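Local coordinates for protein-S-isoprenylcysteine O-methyltransferase (Tribolium castaneum, PDB 5V7P), which catalyses S-adenosyl-L-methionine-dependent methylation of the C-terminal isoprenylcysteine carboxyl group of proteins, within the endoplasmic reticulum membrane, at residues Asn88-Gly93 against Glu154-Ser159; Gly181-His186 against Ser194-Val199; Gly214-Ser219 against Ala238-Phe243. One frame throughout, in Å; residues are numbered along the deposited sequence.

Interaction 1. Residues Asn88-Gly93 against Glu154-Ser159; sequences NIQIFG and EIHWLS. With MPG ([(Z)-octadec-9-enyl] (2R)-2,3-bis(oxidanyl)propanoate), chain S; D10 (decane), chain N; D10 (decane), chain J.
Ile91 pushes its CD1 methyl between Ser159 and the imidazole of His156, and this is the tightly packed part of the contact. CD1 lies 3.5 Å from Ser159 CB, closer than usual for two carbons, and 3.4 Å from Ser159 OG. On its other side CD1 comes to 3.5 Å from His156 ND1. With CG1 anti to the carbonyl carbon (chi1 -61°), Ile91 turns the CD1 branch across toward helix 156-180; CG2 also lies close to the same Ser159 OG. The Ser159 hydroxyl is not left bare against these methyls, because it is hydrogen-bonded to the carbonyl oxygen of Ile225.

Here the first turns of two membrane helices, 90-113 and 156-180, meet, probably near the lumenal side; helix 156-180 begins just after Ile155, its N-cap residue. Away from the Ile91 plug the packing loosens. The carboxamide end of Gln90 reaches the edge of the imidazole, their planes 48° apart. A bound lipid headgroup fills in beside this pair: O2 of MPG (chain S) sits 3.1 Å above one face of the His156 ring, offset toward its rim, and 3.2 Å from Gln90 CB. At the loop end Glu154, an exposed residue, does little more than pass by, its CG 4.2 Å from the backbone N of Asn88 and its side chain also touching Pro87. On the far side of helix 90-113, Phe92 turns away to meet Phe142, Phe143 and Trp139.

With no salt bridge and no clear hydrogen bond between 88-93 and 154-159, the junction rests on van der Waals fit, with the Ile91 methyl as its tight point and a polar edge shared with lipid.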
# COMPACT_ATOMS: atom_id res chain seq x y z
N ASN A 88 29.06 0.23 11.15
CA ASN A 88 28.08 1.11 11.77
C ASN A 88 26.89 1.36 10.85
O ASN A 88 25.79 1.67 11.33
CB ASN A 88 28.77 2.43 12.13
CG ASN A 88 27.90 3.34 12.96
OD1 ASN A 88 27.09 2.87 13.76
ND2 ASN A 88 28.04 4.64 12.76
N ILE A 89 27.09 1.24 9.54
CA ILE A 89 26.09 1.66 8.56
C ILE A 89 25.58 0.52 7.69
O ILE A 89 24.47 0.63 7.15
CB ILE A 89 26.65 2.78 7.67
CG1 ILE A 89 27.37 3.85 8.51
CG2 ILE A 89 25.55 3.42 6.83
CD1 ILE A 89 26.48 4.54 9.54
N GLN A 90 26.33 -0.58 7.53
CA GLN A 90 25.98 -1.60 6.55
C GLN A 90 24.53 -2.05 6.67
O GLN A 90 23.91 -2.43 5.67
CB GLN A 90 26.91 -2.80 6.70
CG GLN A 90 28.34 -2.51 6.28
CD GLN A 90 29.27 -3.68 6.54
OE1 GLN A 90 29.21 -4.31 7.60
NE2 GLN A 90 30.14 -3.97 5.58
N ILE A 91 23.97 -2.01 7.88
CA ILE A 91 22.59 -2.42 8.09
C ILE A 91 21.65 -1.66 7.17
O ILE A 91 20.73 -2.23 6.57
CB ILE A 91 22.20 -2.23 9.57
CG1 ILE A 91 23.09 -3.08 10.48
CG2 ILE A 91 20.75 -2.57 9.80
CD1 ILE A 91 23.13 -4.55 10.13
N PHE A 92 21.86 -0.35 7.04
CA PHE A 92 20.93 0.47 6.27
C PHE A 92 20.90 0.06 4.81
O PHE A 92 19.87 0.19 4.15
CB PHE A 92 21.31 1.94 6.41
CG PHE A 92 20.19 2.89 6.08
CD1 PHE A 92 19.22 3.18 7.03
CD2 PHE A 92 20.10 3.47 4.83
CE1 PHE A 92 18.18 4.04 6.74
CE2 PHE A 92 19.06 4.34 4.53
CZ PHE A 92 18.11 4.63 5.48
N GLY A 93 22.02 -0.46 4.29
CA GLY A 93 22.05 -0.89 2.90
C GLY A 93 21.09 -2.04 2.63
O GLY A 93 20.36 -2.03 1.63
N GLU A 154 25.77 -2.66 15.01
CA GLU A 154 26.78 -3.66 14.69
C GLU A 154 26.38 -5.06 15.14
O GLU A 154 27.20 -5.98 15.05
CB GLU A 154 28.12 -3.28 15.31
CG GLU A 154 28.82 -2.11 14.62
CD GLU A 154 29.99 -1.57 15.41
OE1 GLU A 154 29.91 -0.41 15.88
OE2 GLU A 154 30.99 -2.30 15.58
N ILE A 155 25.15 -5.24 15.60
CA ILE A 155 24.65 -6.56 16.01
C ILE A 155 24.01 -7.17 14.77
O ILE A 155 22.79 -7.19 14.59
CB ILE A 155 23.69 -6.48 17.20
CG1 ILE A 155 24.31 -5.67 18.34
CG2 ILE A 155 23.32 -7.88 17.67
CD1 ILE A 155 23.35 -5.34 19.46
N HIS A 156 24.86 -7.68 13.88
CA HIS A 156 24.40 -8.08 12.55
C HIS A 156 23.48 -9.29 12.60
O HIS A 156 22.58 -9.41 11.76
CB HIS A 156 25.61 -8.36 11.65
CG HIS A 156 26.33 -7.13 11.21
ND1 HIS A 156 26.01 -5.87 11.67
CD2 HIS A 156 27.37 -6.96 10.35
CE1 HIS A 156 26.81 -4.98 11.12
NE2 HIS A 156 27.65 -5.61 10.31
N TRP A 157 23.67 -10.20 13.56
CA TRP A 157 22.81 -11.38 13.63
C TRP A 157 21.37 -10.99 13.91
O TRP A 157 20.44 -11.63 13.40
CB TRP A 157 23.32 -12.37 14.68
CG TRP A 157 23.36 -11.83 16.08
CD1 TRP A 157 24.42 -11.23 16.69
CD2 TRP A 157 22.30 -11.85 17.04
NE1 TRP A 157 24.08 -10.87 17.98
CE2 TRP A 157 22.79 -11.24 18.21
CE3 TRP A 157 20.98 -12.32 17.02
CZ2 TRP A 157 22.00 -11.09 19.36
CZ3 TRP A 157 20.21 -12.17 18.16
CH2 TRP A 157 20.72 -11.56 19.31
N LEU A 158 21.15 -9.94 14.71
CA LEU A 158 19.79 -9.46 14.93
C LEU A 158 19.19 -8.92 13.64
O LEU A 158 18.05 -9.26 13.28
CB LEU A 158 19.78 -8.37 16.00
CG LEU A 158 18.96 -8.60 17.27
CD1 LEU A 158 18.98 -7.35 18.15
CD2 LEU A 158 17.52 -8.99 16.96
N SER A 159 19.94 -8.09 12.92
CA SER A 159 19.44 -7.52 11.67
C SER A 159 19.15 -8.60 10.64
O SER A 159 18.16 -8.52 9.90
CB SER A 159 20.45 -6.51 11.12
OG SER A 159 20.08 -6.06 9.83
C2 MPG S . 27.34 -9.13 3.09
C3 MPG S . 26.18 -8.47 2.36
C4 MPG S . 25.82 -9.27 1.11
C5 MPG S . 24.88 -10.41 1.48
C6 MPG S . 23.46 -9.88 1.66
C7 MPG S . 22.49 -11.01 1.99
C8 MPG S . 22.85 -11.71 3.31
C9 MPG S . 22.86 -10.68 4.44
C10 MPG S . 23.30 -10.98 5.65
C11 MPG S . 23.84 -12.37 6.01
C12 MPG S . 25.37 -12.34 5.97
C13 MPG S . 25.90 -13.77 5.87
C14 MPG S . 25.33 -14.61 7.01
O1 MPG S . 26.48 -8.04 5.03
C1 MPG S . 27.67 -8.35 4.36
CXD MPG S . 25.41 -6.48 6.72
O2 MPG S . 25.82 -5.61 7.74
C21 MPG S . 24.44 -7.52 7.28
O3 MPG S . 24.70 -7.71 8.64
O4 MPG S . 27.71 -6.99 6.58
CX3 MPG S . 26.63 -7.18 6.12
C3 D10 N . 24.29 -15.69 15.91
C4 D10 N . 23.73 -15.50 17.31
C5 D10 N . 24.72 -14.70 18.16
C6 D10 N . 24.13 -14.49 19.55
C7 D10 N . 25.12 -13.70 20.40
C1 D10 J . 18.14 7.53 2.89
C2 D10 J . 17.15 7.29 1.76
C3 D10 J . 16.55 5.89 1.88
C4 D10 J . 15.53 5.69 0.75
C5 D10 J . 14.89 4.31 0.86
C6 D10 J . 13.81 4.19 -0.21
C7 D10 J . 13.20 2.79 -0.18
C8 D10 J . 11.88 2.78 -0.96
C9 D10 J . 12.17 3.01 -2.44

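Interaction 2. Residues Gly181-His186 against Ser194-Val199; sequences GSNFNH and SDHVLV. With SAH (S-adenosyl-L-homocysteine), chain C.
Asn183, with CG anti to its carbonyl carbon (chi1 -52°), and His196, whose CG lies opposite the backbone N (chi1 -170°), turn their side chains to meet: Asn183 OD1 comes to the imidazole edge, 3.3 Å from His196 CD2. The same oxygen accepts an almost straight hydrogen bond from Val197 N at 2.9 Å, the donor tilted 32° from the carbonyl plane. Water 1 lies within hydrogen-bonding distance of Asn183 OD1, Asp195 O and Ser182 OG and links the two segments, though it cannot serve every acceptor at once. The other end of the amide is held too, since ND2 is hydrogen-bonded to Ala180 O at the end of helix 156-180.

Both segments belong to the S-adenosyl-L-methionine site of the ICMT family, probably on the cytoplasmic side and occupied here by S-adenosyl-L-homocysteine. Val199 reads the adenine through its backbone, its N giving a 3.0 Å bond to SAH N1 and its O receiving one of 3.1 Å from SAH N6. His196 NE2 donates to SAH N3 at 3.1 Å. Glu250, Ser211, His209, Gln189 and Tyr212 supply further bonds to the ligand. Toward the reacting end, the sulfur SD lies over one face of Phe184, 3.4 Å from its CE1.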
# COMPACT_ATOMS: atom_id res chain seq x y z
N GLY A 181 -4.84 -14.78 -8.11
CA GLY A 181 -5.05 -14.47 -9.51
C GLY A 181 -5.69 -13.11 -9.69
O GLY A 181 -5.35 -12.14 -9.00
N SER A 182 -6.63 -13.03 -10.63
CA SER A 182 -7.37 -11.80 -10.84
C SER A 182 -8.34 -11.49 -9.71
O SER A 182 -8.97 -10.42 -9.74
CB SER A 182 -8.13 -11.88 -12.17
OG SER A 182 -8.90 -13.06 -12.26
N ASN A 183 -8.49 -12.37 -8.72
CA ASN A 183 -9.28 -12.06 -7.54
C ASN A 183 -8.54 -11.14 -6.57
O ASN A 183 -9.18 -10.59 -5.66
CB ASN A 183 -9.68 -13.34 -6.81
CG ASN A 183 -10.34 -14.35 -7.72
OD1 ASN A 183 -11.51 -14.21 -8.08
ND2 ASN A 183 -9.60 -15.39 -8.10
N PHE A 184 -7.23 -10.97 -6.73
CA PHE A 184 -6.48 -10.03 -5.92
C PHE A 184 -6.69 -8.61 -6.45
O PHE A 184 -7.01 -8.41 -7.62
CB PHE A 184 -4.99 -10.37 -5.93
CG PHE A 184 -4.18 -9.59 -4.93
CD1 PHE A 184 -4.05 -10.05 -3.62
CD2 PHE A 184 -3.54 -8.41 -5.28
CE1 PHE A 184 -3.31 -9.34 -2.69
CE2 PHE A 184 -2.80 -7.70 -4.35
CZ PHE A 184 -2.69 -8.17 -3.06
N ASN A 185 -6.52 -7.63 -5.57
CA ASN A 185 -6.64 -6.24 -5.96
C ASN A 185 -6.01 -5.38 -4.88
O ASN A 185 -6.28 -5.59 -3.69
CB ASN A 185 -8.10 -5.84 -6.18
CG ASN A 185 -8.25 -4.62 -7.06
OD1 ASN A 185 -7.52 -3.64 -6.92
ND2 ASN A 185 -9.20 -4.68 -7.99
N HIS A 186 -5.16 -4.43 -5.29
CA HIS A 186 -4.60 -3.48 -4.33
C HIS A 186 -5.68 -2.64 -3.67
O HIS A 186 -5.45 -2.12 -2.57
CB HIS A 186 -3.58 -2.58 -5.02
CG HIS A 186 -2.20 -3.15 -5.08
ND1 HIS A 186 -1.32 -2.87 -6.10
CD2 HIS A 186 -1.54 -3.97 -4.23
CE1 HIS A 186 -0.18 -3.50 -5.88
NE2 HIS A 186 -0.29 -4.18 -4.75
N SER A 194 -18.28 -10.06 -12.09
CA SER A 194 -18.87 -11.27 -12.64
C SER A 194 -17.88 -12.42 -12.77
O SER A 194 -18.28 -13.53 -13.13
CB SER A 194 -19.49 -10.97 -14.01
OG SER A 194 -18.52 -10.44 -14.90
N ASP A 195 -16.59 -12.18 -12.49
CA ASP A 195 -15.57 -13.23 -12.52
C ASP A 195 -14.91 -13.43 -11.16
O ASP A 195 -13.93 -14.18 -11.07
CB ASP A 195 -14.51 -12.90 -13.57
CG ASP A 195 -13.79 -11.60 -13.28
OD1 ASP A 195 -14.47 -10.57 -13.11
OD2 ASP A 195 -12.54 -11.62 -13.19
N HIS A 196 -15.40 -12.77 -10.12
CA HIS A 196 -14.78 -12.85 -8.80
C HIS A 196 -15.25 -14.12 -8.09
O HIS A 196 -16.46 -14.29 -7.86
CB HIS A 196 -15.12 -11.61 -7.99
CG HIS A 196 -14.35 -11.48 -6.72
ND1 HIS A 196 -14.53 -10.44 -5.83
CD2 HIS A 196 -13.38 -12.26 -6.18
CE1 HIS A 196 -13.72 -10.59 -4.81
NE2 HIS A 196 -13.01 -11.69 -4.99
N VAL A 197 -14.31 -14.99 -7.75
CA VAL A 197 -14.62 -16.25 -7.09
C VAL A 197 -13.87 -16.30 -5.77
O VAL A 197 -12.89 -15.59 -5.54
CB VAL A 197 -14.25 -17.47 -7.97
CG1 VAL A 197 -15.09 -17.48 -9.24
CG2 VAL A 197 -12.76 -17.48 -8.30
N LEU A 198 -14.36 -17.16 -4.88
CA LEU A 198 -13.73 -17.34 -3.57
C LEU A 198 -12.54 -18.27 -3.68
O LEU A 198 -12.59 -19.31 -4.34
CB LEU A 198 -14.75 -17.88 -2.57
CG LEU A 198 -14.23 -18.15 -1.15
CD1 LEU A 198 -13.64 -16.89 -0.54
CD2 LEU A 198 -15.36 -18.69 -0.28
N VAL A 199 -11.45 -17.89 -3.01
CA VAL A 199 -10.19 -18.62 -3.03
C VAL A 199 -9.98 -19.18 -1.62
O VAL A 199 -9.94 -18.42 -0.65
CB VAL A 199 -9.01 -17.73 -3.45
CG1 VAL A 199 -7.71 -18.52 -3.47
CG2 VAL A 199 -9.29 -17.09 -4.81
N SAH C . -7.19 -10.04 2.00
CA SAH C . -6.58 -10.93 1.02
CB SAH C . -6.62 -10.31 -0.37
CG SAH C . -6.08 -8.88 -0.43
SD SAH C . -6.39 -8.14 -2.06
C SAH C . -5.15 -11.27 1.41
O SAH C . -4.55 -10.62 2.27
OXT SAH C . -4.55 -12.21 0.88
C5' SAH C . -8.02 -7.47 -1.61
C4' SAH C . -9.16 -8.02 -2.46
O4' SAH C . -9.16 -9.44 -2.41
C3' SAH C . -10.50 -7.55 -1.92
O3' SAH C . -11.21 -6.83 -2.91
C2' SAH C . -11.25 -8.80 -1.52
O2' SAH C . -12.59 -8.77 -1.97
C1' SAH C . -10.46 -9.94 -2.16
N9 SAH C . -10.37 -11.15 -1.32
C8 SAH C . -10.03 -11.23 0.00
N7 SAH C . -10.05 -12.52 0.39
C5 SAH C . -10.40 -13.28 -0.68
C6 SAH C . -10.57 -14.64 -0.84
N6 SAH C . -10.39 -15.48 0.18
N1 SAH C . -10.94 -15.13 -2.08
C2 SAH C . -11.13 -14.27 -3.14
N3 SAH C . -10.96 -12.91 -2.97
C4 SAH C . -10.60 -12.43 -1.76
O HOH W 1 -11.62 -12.91 -10.53

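Interaction 3. Residues Gly214-Ser219 against Ala238-Phe243; sequences GWFYWS and ASWMFF. With MPG ([(Z)-octadec-9-enyl] (2R)-2,3-bis(oxidanyl)propanoate), chain V; MPG ([(Z)-octadec-9-enyl] (2R)-2,3-bis(oxidanyl)propanoate), chain B; D10 (decane), chain G.
Two transmembrane helices of the ICMT family, 210-225 and 231-258, pair here as an antiparallel hairpin, the axes of the short segments 9.9 Å apart at 164°. Phe243 and Trp215 meet toward the probable cytoplasmic end as an offset edge-to-face pair: Phe243 CZ presents the edge of its ring to the indole face, 3.8 Å from Trp215 CB. Phe243 also stacks on Tyr212, whose backbone N is hydrogen-bonded to the bound S-adenosyl-L-homocysteine. Against the same indole face lies a bound lipid tail (MPG, chain B), whose C10 approaches Trp215 CZ2 to 3.3 Å.

Phe216, stretched across to helix 231-258 with CG anti to the backbone N (chi1 177°), points CE1 at Trp240 CB, 3.8 Å away, and its ring edge also meets Ser239. Trp240 turns one face to a second lipid chain (MPG, chain V), and its NE1 is hydrogen-bonded to Pro274 O. With an alanine here, the Pro274 carbonyl would probably be left without its NE1 donor, and the chain V lipid would lose the ring face it lies on.

Between the helices the polar element is a pair of serines. Ser219 OG is bound within its own helix to Phe216 O at 2.7 Å, and it accepts a weak, 3.5 Å hydrogen bond from Ser239 OG.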
# COMPACT_ATOMS: atom_id res chain seq x y z
N GLY A 214 1.77 -11.51 5.27
CA GLY A 214 3.12 -11.25 4.77
C GLY A 214 3.50 -9.78 4.89
O GLY A 214 4.60 -9.45 5.33
N TRP A 215 2.58 -8.89 4.51
CA TRP A 215 2.85 -7.46 4.63
C TRP A 215 3.05 -7.06 6.09
O TRP A 215 3.96 -6.29 6.41
CB TRP A 215 1.69 -6.67 4.01
CG TRP A 215 2.04 -5.28 3.62
CD1 TRP A 215 3.03 -4.50 4.14
CD2 TRP A 215 1.40 -4.49 2.61
NE1 TRP A 215 3.05 -3.27 3.51
CE2 TRP A 215 2.05 -3.24 2.57
CE3 TRP A 215 0.33 -4.72 1.73
CZ2 TRP A 215 1.68 -2.23 1.69
CZ3 TRP A 215 -0.04 -3.71 0.86
CH2 TRP A 215 0.63 -2.48 0.85
N PHE A 216 2.22 -7.60 6.99
CA PHE A 216 2.31 -7.26 8.40
C PHE A 216 3.69 -7.58 8.96
O PHE A 216 4.35 -6.72 9.55
CB PHE A 216 1.22 -8.01 9.18
CG PHE A 216 1.27 -7.80 10.67
CD1 PHE A 216 0.96 -6.57 11.21
CD2 PHE A 216 1.59 -8.84 11.52
CE1 PHE A 216 0.99 -6.37 12.58
CE2 PHE A 216 1.62 -8.65 12.89
CZ PHE A 216 1.32 -7.41 13.42
N TYR A 217 4.15 -8.82 8.79
CA TYR A 217 5.44 -9.21 9.35
C TYR A 217 6.60 -8.60 8.58
O TYR A 217 7.62 -8.26 9.18
CB TYR A 217 5.55 -10.73 9.39
CG TYR A 217 4.72 -11.34 10.49
CD1 TYR A 217 5.06 -11.14 11.82
CD2 TYR A 217 3.59 -12.10 10.21
CE1 TYR A 217 4.30 -11.68 12.84
CE2 TYR A 217 2.83 -12.64 11.22
CZ TYR A 217 3.19 -12.43 12.53
OH TYR A 217 2.44 -12.97 13.55
N TRP A 218 6.46 -8.46 7.26
CA TRP A 218 7.50 -7.79 6.49
C TRP A 218 7.76 -6.39 7.03
O TRP A 218 8.92 -6.00 7.23
CB TRP A 218 7.09 -7.72 5.01
CG TRP A 218 8.06 -6.96 4.16
CD1 TRP A 218 9.15 -7.46 3.51
CD2 TRP A 218 8.02 -5.56 3.86
NE1 TRP A 218 9.79 -6.45 2.83
CE2 TRP A 218 9.12 -5.28 3.02
CE3 TRP A 218 7.16 -4.51 4.21
CZ2 TRP A 218 9.38 -4.00 2.53
CZ3 TRP A 218 7.42 -3.24 3.72
CH2 TRP A 218 8.52 -3.00 2.89
N SER A 219 6.70 -5.63 7.29
CA SER A 219 6.88 -4.26 7.75
C SER A 219 7.60 -4.22 9.09
O SER A 219 8.49 -3.39 9.30
CB SER A 219 5.53 -3.55 7.85
OG SER A 219 4.69 -4.16 8.83
N ALA A 238 0.91 0.26 14.43
CA ALA A 238 0.33 0.95 13.29
C ALA A 238 -0.08 -0.04 12.21
O ALA A 238 -1.20 0.03 11.68
CB ALA A 238 1.32 1.97 12.73
N SER A 239 0.81 -0.98 11.89
CA SER A 239 0.47 -2.04 10.95
C SER A 239 -0.77 -2.80 11.41
O SER A 239 -1.69 -3.05 10.62
CB SER A 239 1.65 -3.01 10.81
OG SER A 239 1.39 -4.03 9.86
N TRP A 240 -0.81 -3.17 12.69
CA TRP A 240 -1.88 -4.02 13.20
C TRP A 240 -3.24 -3.33 13.09
O TRP A 240 -4.21 -3.93 12.62
CB TRP A 240 -1.58 -4.41 14.65
CG TRP A 240 -2.62 -5.29 15.26
CD1 TRP A 240 -2.66 -6.65 15.22
CD2 TRP A 240 -3.77 -4.87 16.01
NE1 TRP A 240 -3.76 -7.11 15.90
CE2 TRP A 240 -4.46 -6.04 16.39
CE3 TRP A 240 -4.28 -3.63 16.39
CZ2 TRP A 240 -5.64 -6.00 17.13
CZ3 TRP A 240 -5.45 -3.59 17.12
CH2 TRP A 240 -6.11 -4.77 17.49
N MET A 241 -3.33 -2.08 13.53
CA MET A 241 -4.61 -1.39 13.51
C MET A 241 -5.09 -1.13 12.09
O MET A 241 -6.30 -1.14 11.84
CB MET A 241 -4.53 -0.08 14.30
CG MET A 241 -3.74 1.05 13.63
SD MET A 241 -4.12 2.66 14.35
CE MET A 241 -5.83 2.87 13.87
N PHE A 242 -4.17 -0.89 11.15
CA PHE A 242 -4.58 -0.65 9.77
C PHE A 242 -5.22 -1.89 9.16
O PHE A 242 -6.24 -1.80 8.48
CB PHE A 242 -3.39 -0.19 8.94
CG PHE A 242 -3.71 0.02 7.49
CD1 PHE A 242 -4.37 1.17 7.07
CD2 PHE A 242 -3.35 -0.93 6.54
CE1 PHE A 242 -4.66 1.36 5.73
CE2 PHE A 242 -3.65 -0.74 5.20
CZ PHE A 242 -4.30 0.41 4.80
N PHE A 243 -4.63 -3.07 9.40
CA PHE A 243 -5.17 -4.30 8.84
C PHE A 243 -6.41 -4.76 9.58
O PHE A 243 -7.26 -5.44 8.99
CB PHE A 243 -4.10 -5.39 8.84
CG PHE A 243 -3.04 -5.21 7.78
CD1 PHE A 243 -3.41 -5.01 6.45
CD2 PHE A 243 -1.70 -5.21 8.10
CE1 PHE A 243 -2.45 -4.84 5.47
CE2 PHE A 243 -0.73 -5.03 7.13
CZ PHE A 243 -1.11 -4.85 5.81
C2 MPG V . -3.59 -4.70 19.90
C3 MPG V . -2.38 -5.60 20.10
C4 MPG V . -1.77 -5.96 18.74
C5 MPG V . -0.44 -6.67 18.98
C6 MPG V . 0.01 -7.35 17.69
C7 MPG V . 1.23 -8.23 17.99
C8 MPG V . 1.66 -8.96 16.72
C9 MPG V . 2.60 -10.11 17.09
C10 MPG V . 3.87 -10.17 16.76
C11 MPG V . 4.59 -9.10 15.94
C12 MPG V . 6.06 -9.05 16.34
O1 MPG V . -5.81 -4.56 20.75
C1 MPG V . -4.48 -4.70 21.15
CXD MPG V . -8.21 -4.70 21.57
O2 MPG V . -8.98 -3.78 22.30
C21 MPG V . -8.54 -6.11 22.02
O3 MPG V . -7.50 -6.98 21.65
O4 MPG V . -6.35 -4.12 22.89
CX3 MPG V . -6.72 -4.43 21.81
C2 MPG B . 5.34 2.58 8.34
C3 MPG B . 4.97 1.20 8.89
C4 MPG B . 3.69 0.67 8.26
C5 MPG B . 3.53 -0.79 8.62
C6 MPG B . 2.18 -1.27 8.13
C7 MPG B . 2.06 -1.26 6.61
C8 MPG B . 0.64 -0.85 6.27
C9 MPG B . 0.35 -1.21 4.82
C10 MPG B . 0.14 -0.32 3.88
C11 MPG B . 0.17 1.19 4.12
C12 MPG B . 0.64 1.90 2.86
C13 MPG B . -0.42 1.79 1.77
C14 MPG B . 0.25 2.02 0.43
C15 MPG B . -0.80 2.18 -0.67
C16 MPG B . -0.53 3.45 -1.48
O1 MPG B . 7.00 2.21 6.69
C1 MPG B . 5.66 2.53 6.85
CXD MPG B . 8.65 0.71 5.55
O2 MPG B . 9.19 -0.49 6.00
C21 MPG B . 9.61 1.86 5.90
O3 MPG B . 10.61 1.40 6.77
O4 MPG B . 6.51 0.05 6.28
CX3 MPG B . 7.30 0.94 6.20
C1 D10 G . -8.96 -15.08 13.44
C2 D10 G . -7.72 -15.23 14.31
C3 D10 G . -6.51 -15.51 13.41
C4 D10 G . -5.22 -15.29 14.20
C5 D10 G . -4.14 -16.19 13.63
C6 D10 G . -2.78 -15.78 14.20
C7 D10 G . -1.85 -16.99 14.18
C8 D10 G . -0.41 -16.53 13.97
C9 D10 G . -0.08 -16.54 12.48
C10 D10 G . 0.94 -15.45 12.17

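Overall arrangement
From the N terminus, interaction 1 comes first: it closes a long excursion of 60 residues, including helix 129-148, and brings the start of helix 156-180 against the start of helix 90-113. Helix 156-180 then runs to the other, probably cytoplasmic, side, where interaction 2 closes a tight loop of seven residues; the two centres are about 40 Å apart, on opposite sides of the chain's centre. Interaction 3 follows, closing the helical hairpin of 210-225 and 231-258. The three stand in series, none nested or crossed. Interaction 3 lies about 23 Å from interaction 1 and 22 Å from interaction 2, centre to centre, and its nearest atoms come within about 5 Å of interaction 2.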